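Local coordinates for protein lactate dehydrogenase (Eimeria maxima, PDB 6CT6) that probably interconverts pyruvate and lactate using NAD(H), and is captured here with NADH and the substrate analogue oxamate, at residues Met253-Ser256 against Asp260-Arg263; Val147-Ile152 against Ser268-Gly273; Tyr223-Thr226 against Gly231-Val234. All blocks are in the same frame, centred on the assembly; numbering follows the deposited sequence.

Interaction 1 (Met253-Ser256 against Asp260-Arg263)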
loop_
_atom_site.group_PDB
_atom_site.type_symbol
_atom_site.label_atom_id
_atom_site.label_comp_id
_atom_site.label_asym_id
_atom_site.label_seq_id
_atom_site.Cartn_x
_atom_site.Cartn_y
_atom_site.Cartn_z
ATOM N N MET B 253 -3.901 -14.728 5.458
ATOM C CA MET B 253 -4.710 -15.935 5.314
ATOM C C MET B 253 -4.314 -16.700 4.058
ATOM O O MET B 253 -4.137 -17.924 4.090
ATOM C CB MET B 253 -6.194 -15.570 5.276
ATOM C CG MET B 253 -6.720 -14.950 6.565
ATOM S SD MET B 253 -8.329 -14.138 6.364
ATOM C CE MET B 253 -9.356 -15.523 5.876
ATOM N N ALA B 254 -4.155 -15.986 2.940
ATOM C CA ALA B 254 -3.739 -16.627 1.695
ATOM C C ALA B 254 -2.360 -17.255 1.838
ATOM O O ALA B 254 -2.100 -18.332 1.289
ATOM C CB ALA B 254 -3.742 -15.607 0.560
ATOM N N GLU B 255 -1.458 -16.586 2.557
ATOM C CA GLU B 255 -0.118 -17.126 2.760
ATOM C C GLU B 255 -0.171 -18.417 3.565
ATOM O O GLU B 255 0.580 -19.360 3.293
ATOM C CB GLU B 255 0.755 -16.089 3.464
ATOM C CG GLU B 255 2.191 -16.517 3.683
ATOM C CD GLU B 255 2.976 -15.506 4.491
ATOM O OE1 GLU B 255 2.499 -15.117 5.580
ATOM O OE2 GLU B 255 4.059 -15.092 4.035
ATOM N N SER B 256 -1.053 -18.471 4.563
ATOM C CA SER B 256 -1.196 -19.677 5.366
ATOM C C SER B 256 -1.646 -20.854 4.510
ATOM O O SER B 256 -1.181 -21.984 4.702
ATOM C CB SER B 256 -2.182 -19.421 6.510
ATOM O OG SER B 256 -2.080 -20.418 7.514
ATOM N N ASP B 260 1.055 -23.754 3.792
ATOM C CA ASP B 260 0.620 -24.753 4.765
ATOM C C ASP B 260 1.110 -24.396 6.166
ATOM O O ASP B 260 1.714 -25.212 6.869
ATOM C CB ASP B 260 1.096 -26.148 4.360
ATOM C CG ASP B 260 0.510 -27.237 5.238
ATOM O OD1 ASP B 260 -0.654 -27.100 5.677
ATOM O OD2 ASP B 260 1.216 -28.233 5.495
ATOM N N LYS B 261 0.843 -23.153 6.579
ATOM C CA LYS B 261 1.312 -22.686 7.880
ATOM C C LYS B 261 0.446 -23.200 9.024
ATOM O O LYS B 261 0.937 -23.346 10.149
ATOM C CB LYS B 261 1.346 -21.158 7.914
ATOM C CG LYS B 261 2.415 -20.511 7.045
ATOM C CD LYS B 261 2.343 -18.992 7.157
ATOM C CE LYS B 261 3.706 -18.363 7.420
ATOM N NZ LYS B 261 4.290 -18.801 8.718
ATOM N N LYS B 262 -0.832 -23.474 8.762
ATOM C CA LYS B 262 -1.775 -23.895 9.798
ATOM C C LYS B 262 -1.886 -22.846 10.903
ATOM O O LYS B 262 -2.005 -23.170 12.085
ATOM C CB LYS B 262 -1.385 -25.258 10.378
ATOM C CG LYS B 262 -1.151 -26.323 9.312
ATOM C CD LYS B 262 -0.901 -27.705 9.902
ATOM C CE LYS B 262 -0.458 -28.692 8.822
ATOM N NZ LYS B 262 -1.467 -28.855 7.731
ATOM N N ARG B 263 -1.850 -21.573 10.518
ATOM C CA ARG B 263 -2.111 -20.511 11.476
ATOM C C ARG B 263 -3.606 -20.408 11.757
ATOM O O ARG B 263 -4.449 -20.834 10.965
ATOM C CB ARG B 263 -1.594 -19.162 10.970
ATOM C CG ARG B 263 -0.153 -18.872 11.336
ATOM C CD ARG B 263 0.238 -17.452 10.951
ATOM N NE ARG B 263 -0.481 -16.445 11.727
ATOM C CZ ARG B 263 -0.218 -15.142 11.683
ATOM N NH1 ARG B 263 0.754 -14.685 10.905
ATOM N NH2 ARG B 263 -0.922 -14.295 12.420
#
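S256 and K261 meet at the C-terminal end of helix 244-259, where a Schellman motif closes the helix before the chain enters strand 263-272. D260 takes a positive phi (53°), which turns the backbone so that K261 N bonds back to S256 O (3.0 Å). The S256 side chain makes a second tie, two residues further along. With its hydroxyl anti to the backbone N (chi1 -164°), this rotation places OG where it accepts a bond from R263 N at 3.2 Å. OG is also bonded to I288 O of strand 281-289, so one buried hydroxyl links the helix end to two strands. The aliphatic part of K261 lies along this serine: CB packs 3.5 Å from S256 OG, and CD passes 4.0 Å from S256 CA. Farther out, K261 bends at chi3 and chi4 and crosses the extended E255 obliquely. CE, rather than the ammonium, faces the carboxylate; K261 NZ stays 5.2 Å from E255 OE1, and E255 OE2 has a weak, long ion pair with K31. On the turn itself, K262 reaches back to D260 while also pairing with E294. Its NZ lies 2.8 Å from D260 OD1, on the syn lone pair of that oxygen, which accepts G290 N as well.

Interaction 2 (Val147-Ile152 against Ser268-Gly273)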
loop_
_atom_site.group_PDB
_atom_site.type_symbol
_atom_site.label_atom_id
_atom_site.label_comp_id
_atom_site.label_asym_id
_atom_site.label_seq_id
_atom_site.Cartn_x
_atom_site.Cartn_y
_atom_site.Cartn_z
ATOM N N VAL B 147 -17.853 -24.468 -4.958
ATOM C CA VAL B 147 -16.580 -24.966 -4.434
ATOM C C VAL B 147 -16.829 -25.664 -3.103
ATOM O O VAL B 147 -17.838 -25.383 -2.437
ATOM C CB VAL B 147 -15.549 -23.837 -4.268
ATOM C CG1 VAL B 147 -15.153 -23.268 -5.620
ATOM C CG2 VAL B 147 -16.084 -22.746 -3.344
ATOM N N PRO B 148 -15.947 -26.566 -2.670
ATOM C CA PRO B 148 -16.133 -27.208 -1.363
ATOM C C PRO B 148 -16.179 -26.182 -0.240
ATOM O O PRO B 148 -15.522 -25.140 -0.292
ATOM C CB PRO B 148 -14.910 -28.126 -1.238
ATOM C CG PRO B 148 -14.434 -28.334 -2.637
ATOM C CD PRO B 148 -14.763 -27.080 -3.379
ATOM N N LYS B 149 -16.970 -26.496 0.791
ATOM C CA LYS B 149 -17.149 -25.569 1.905
ATOM C C LYS B 149 -15.833 -25.249 2.599
ATOM O O LYS B 149 -15.677 -24.154 3.150
ATOM C CB LYS B 149 -18.142 -26.146 2.918
ATOM C CG LYS B 149 -19.529 -26.406 2.363
ATOM C CD LYS B 149 -20.215 -25.122 1.926
ATOM C CE LYS B 149 -21.665 -25.382 1.565
ATOM N NZ LYS B 149 -21.778 -26.420 0.506
ATOM N N HIS B 150 -14.887 -26.186 2.602
ATOM C CA HIS B 150 -13.603 -25.959 3.254
ATOM C C HIS B 150 -12.608 -25.213 2.372
ATOM O O HIS B 150 -11.459 -25.028 2.792
ATOM C CB HIS B 150 -12.989 -27.291 3.698
ATOM C CG HIS B 150 -12.566 -28.172 2.563
ATOM N ND1 HIS B 150 -13.442 -29.000 1.895
ATOM C CD2 HIS B 150 -11.361 -28.349 1.974
ATOM C CE1 HIS B 150 -12.794 -29.651 0.946
ATOM N NE2 HIS B 150 -11.530 -29.273 0.972
ATOM N N MET B 151 -13.007 -24.780 1.175
ATOM C CA MET B 151 -12.126 -24.037 0.282
ATOM C C MET B 151 -12.576 -22.594 0.083
ATOM O O MET B 151 -12.147 -21.945 -0.876
ATOM C CB MET B 151 -12.023 -24.738 -1.073
ATOM C CG MET B 151 -11.271 -26.057 -1.039
ATOM S SD MET B 151 -9.532 -25.902 -0.569
ATOM C CE MET B 151 -8.791 -25.289 -2.081
ATOM N N ILE B 152 -13.426 -22.074 0.966
ATOM C CA ILE B 152 -13.860 -20.685 0.875
ATOM C C ILE B 152 -14.146 -20.168 2.277
ATOM O O ILE B 152 -14.662 -20.892 3.132
ATOM C CB ILE B 152 -15.090 -20.530 -0.051
ATOM C CG1 ILE B 152 -15.505 -19.059 -0.159
ATOM C CG2 ILE B 152 -16.257 -21.376 0.443
ATOM C CD1 ILE B 152 -16.415 -18.774 -1.343
ATOM N N SER B 268 -14.830 -15.965 8.520
ATOM C CA SER B 268 -16.210 -16.354 8.248
ATOM C C SER B 268 -16.217 -17.715 7.560
ATOM O O SER B 268 -15.796 -17.837 6.405
ATOM C CB SER B 268 -16.898 -15.293 7.392
ATOM O OG SER B 268 -18.268 -15.600 7.214
ATOM N N CYS B 269 -16.691 -18.737 8.270
ATOM C CA CYS B 269 -16.658 -20.113 7.800
ATOM C C CYS B 269 -18.064 -20.688 7.730
ATOM O O CYS B 269 -18.938 -20.335 8.528
ATOM C CB CYS B 269 -15.817 -21.002 8.727
ATOM S SG CYS B 269 -14.072 -20.599 8.794
ATOM N N TYR B 270 -18.266 -21.600 6.781
ATOM C CA TYR B 270 -19.529 -22.324 6.685
ATOM C C TYR B 270 -19.671 -23.272 7.872
ATOM O O TYR B 270 -18.823 -24.144 8.084
ATOM C CB TYR B 270 -19.600 -23.102 5.375
ATOM C CG TYR B 270 -20.865 -23.912 5.236
ATOM C CD1 TYR B 270 -22.031 -23.340 4.745
ATOM C CD2 TYR B 270 -20.895 -25.251 5.602
ATOM C CE1 TYR B 270 -23.192 -24.079 4.622
ATOM C CE2 TYR B 270 -22.050 -25.999 5.484
ATOM C CZ TYR B 270 -23.195 -25.409 4.994
ATOM O OH TYR B 270 -24.344 -26.158 4.877
ATOM N N LEU B 271 -20.747 -23.105 8.637
ATOM C CA LEU B 271 -21.017 -23.914 9.817
ATOM C C LEU B 271 -22.343 -24.643 9.655
ATOM O O LEU B 271 -23.317 -24.072 9.158
ATOM C CB LEU B 271 -21.072 -23.047 11.076
ATOM C CG LEU B 271 -19.859 -22.164 11.355
ATOM C CD1 LEU B 271 -20.164 -21.220 12.505
ATOM C CD2 LEU B 271 -18.640 -23.016 11.653
ATOM N N ASN B 272 -22.378 -25.908 10.078
ATOM C CA ASN B 272 -23.630 -26.667 10.163
ATOM C C ASN B 272 -23.590 -27.455 11.470
ATOM O O ASN B 272 -23.145 -28.605 11.504
ATOM C CB ASN B 272 -23.830 -27.580 8.959
ATOM C CG ASN B 272 -25.270 -28.031 8.813
ATOM O OD1 ASN B 272 -26.126 -27.271 8.360
ATOM N ND2 ASN B 272 -25.548 -29.270 9.204
ATOM N N GLY B 273 -24.061 -26.823 12.543
ATOM C CA GLY B 273 -24.029 -27.419 13.862
ATOM C C GLY B 273 -23.249 -26.575 14.847
ATOM O O GLY B 273 -23.770 -26.182 15.895
HETATM O O HOH W 1 -16.137 -22.182 4.969
#
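The backbones of K149 and Y270 come within 6.2 Å, CA to CA, where the loop leading into strand 152-155 runs beside strand 263-272, and a water bridges the two main chains. That water donates to K149 O and I152 O, both at 2.7 Å, and accepts Y270 N at 2.9 Å, so three backbone groups from two segments share one molecule. The side-chain contact is one lysine laid over one aromatic face. K149 CB and CG run above the CD2 side of the Y270 ring, CD sits 3.6 Å from Y270 CG, and CE ends over the ring centre in a CH-pi contact, 3.6 Å from the centroid and only 10° off the normal. Bends at chi2 (-64°) and chi4 fold the chain onto the ring instead of letting it run past. The second bend also lifts K149 NZ to 4.9 Å from the Y270 centroid: a cation-pi pair over the face, in which the methylenes make the closer contact and the charge stands farther off. The ring is held from other directions too, as Y270 OH bonds to N279 and Y281 meets it edge-to-face. Nearby, S268 is backbone hydrogen-bonded to G154 of strand 152-155, so the water bridge lies beside regular antiparallel pairing. The arrangement belongs to the seam of the lactate/malate dehydrogenase fold, where strand 152-155 of the Rossmann-type NAD-binding domain is joined by strand 263-272 of the alpha/beta C-terminal domain.

Interaction 3 (Tyr223-Thr226 against Gly231-Val234). With GLC (alpha-D-glucopyranose), chain E.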
loop_
_atom_site.group_PDB
_atom_site.type_symbol
_atom_site.label_atom_id
_atom_site.label_comp_id
_atom_site.label_asym_id
_atom_site.label_seq_id
_atom_site.Cartn_x
_atom_site.Cartn_y
_atom_site.Cartn_z
ATOM N N TYR B 223 -13.862 -2.634 24.365
ATOM C CA TYR B 223 -14.946 -3.425 23.792
ATOM C C TYR B 223 -15.786 -2.582 22.841
ATOM O O TYR B 223 -16.100 -3.010 21.724
ATOM C CB TYR B 223 -15.800 -3.996 24.923
ATOM C CG TYR B 223 -17.018 -4.786 24.494
ATOM C CD1 TYR B 223 -16.936 -6.149 24.252
ATOM C CD2 TYR B 223 -18.257 -4.172 24.363
ATOM C CE1 TYR B 223 -18.050 -6.878 23.875
ATOM C CE2 TYR B 223 -19.376 -4.891 23.985
ATOM C CZ TYR B 223 -19.266 -6.245 23.743
ATOM O OH TYR B 223 -20.373 -6.971 23.367
ATOM N N ASN B 224 -16.140 -1.368 23.264
ATOM C CA ASN B 224 -16.937 -0.483 22.421
ATOM C C ASN B 224 -16.123 0.027 21.239
ATOM O O ASN B 224 -16.602 0.029 20.098
ATOM C CB ASN B 224 -17.462 0.691 23.248
ATOM C CG ASN B 224 -18.460 0.262 24.302
ATOM O OD1 ASN B 224 -19.259 -0.647 24.080
ATOM N ND2 ASN B 224 -18.416 0.913 25.460
ATOM N N LYS B 225 -14.893 0.475 21.493
ATOM C CA LYS B 225 -14.084 1.035 20.419
ATOM C C LYS B 225 -13.789 0.001 19.339
ATOM O O LYS B 225 -13.675 0.355 18.160
ATOM C CB LYS B 225 -12.792 1.625 20.989
ATOM C CG LYS B 225 -12.970 3.016 21.611
ATOM C CD LYS B 225 -13.338 4.053 20.543
ATOM C CE LYS B 225 -13.725 5.411 21.116
ATOM N NZ LYS B 225 -14.361 6.255 20.063
ATOM N N THR B 226 -13.688 -1.278 19.710
ATOM C CA THR B 226 -13.485 -2.323 18.709
ATOM C C THR B 226 -14.656 -2.384 17.736
ATOM O O THR B 226 -14.462 -2.446 16.516
ATOM C CB THR B 226 -13.286 -3.676 19.396
ATOM O OG1 THR B 226 -12.120 -3.626 20.229
ATOM C CG2 THR B 226 -13.125 -4.793 18.364
ATOM N N GLY B 231 -16.326 2.211 11.488
ATOM C CA GLY B 231 -17.015 3.470 11.266
ATOM C C GLY B 231 -16.164 4.670 11.629
ATOM O O GLY B 231 -16.239 5.713 10.977
ATOM N N ASP B 232 -15.346 4.541 12.677
ATOM C CA ASP B 232 -14.442 5.627 13.045
ATOM C C ASP B 232 -13.497 5.963 11.900
ATOM O O ASP B 232 -13.219 7.139 11.639
ATOM C CB ASP B 232 -13.643 5.256 14.297
ATOM C CG ASP B 232 -14.464 5.360 15.568
ATOM O OD1 ASP B 232 -15.495 6.065 15.556
ATOM O OD2 ASP B 232 -14.073 4.745 16.582
ATOM N N ILE B 233 -12.995 4.942 11.203
ATOM C CA ILE B 233 -12.084 5.180 10.088
ATOM C C ILE B 233 -12.832 5.814 8.922
ATOM O O ILE B 233 -12.336 6.749 8.285
ATOM C CB ILE B 233 -11.394 3.864 9.681
ATOM C CG1 ILE B 233 -10.426 3.414 10.785
ATOM C CG2 ILE B 233 -10.653 4.025 8.353
ATOM C CD1 ILE B 233 -9.814 2.037 10.567
ATOM N N VAL B 234 -14.029 5.307 8.616
ATOM C CA VAL B 234 -14.855 5.894 7.561
ATOM C C VAL B 234 -15.034 7.388 7.800
ATOM O O VAL B 234 -14.906 8.206 6.881
ATOM C CB VAL B 234 -16.212 5.168 7.488
ATOM C CG1 VAL B 234 -17.223 5.958 6.654
ATOM C CG2 VAL B 234 -16.032 3.771 6.920
HETATM C C1 GLC E . -19.745 -7.308 27.300
HETATM C C2 GLC E . -18.593 -8.345 27.541
HETATM C C3 GLC E . -17.798 -7.991 28.816
HETATM C C4 GLC E . -17.340 -6.569 28.638
HETATM C C5 GLC E . -18.594 -5.727 28.768
HETATM C C6 GLC E . -18.100 -4.269 28.788
HETATM O O1 GLC E . -20.880 -7.702 28.019
HETATM O O2 GLC E . -19.118 -9.636 27.694
HETATM O O3 GLC E . -16.665 -8.809 28.900
HETATM O O4 GLC E . -16.477 -6.226 29.690
HETATM O O5 GLC E . -19.397 -5.938 27.621
HETATM O O6 GLC E . -17.278 -4.082 27.667
HETATM O O HOH W 2 -12.568 2.847 17.515
#
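K225 and D232 lie seven residues apart on helix 216-237, and their side chains cross at about a right angle. The lysine leaves its helical turn with CG anti to the carbonyl carbon (chi1 -80°), bends at chi2 and stands out from the helix; D232, two turns on, points its carboxylate back along the helix, so that OD2 comes to the lysine end. K225 NZ to D232 OD2 measures 3.8 Å, a long salt bridge, and K225 CD lies at nearly the same distance from that oxygen, so ammonium and methylene approach it together. A water bridging the K225 carbonyl and the D232 carboxylate gives a shorter link: it donates to K225 O at 2.8 Å and to D232 OD2 at 2.6 Å. The other carboxylate oxygen, OD1, forms a salt bridge with R235 one turn on, while M51 of the second subunit packs against D232. Two residues before K225 on the same helix, Y223 stands out with CG anti to the backbone N (chi1 177°) and presents one ring face to the bound glucose. Sugar O5 lies 3.7 Å above the plane over the ring centre, C1 is 3.7 Å from Y223 CZ, and O6 drops to 3.1 Å from Y223 CB. The tyrosine also packs on L192, P193 and M195; E304 binds the sugar by hydrogen bond. The chemistry implies a division of labour at D232: R235 and the water probably anchor the carboxylate, with the exposed K225 adding a weaker, largely electrostatic attraction along the helix.

How the interactions relate
Interactions 1 and 2 are neighbours, with centres 17 Å apart and nearest atoms about 6 Å apart. Strand 263-272 connects them: it starts at the helix cap of interaction 1 and reaches the domain seam at interaction 2. Interaction 3 stands apart, its centre 28 Å from each of the others and on the opposite side of the chain's centre from interaction 2. Along the chain, interactions 3 and 1 follow one another inside the loop that interaction 2 closes. Interaction 3 has the ligand links: Y223 lines the glucose pocket, whereas the D232 side chain is about 9 Å from oxamate and about 13 Å from NADH.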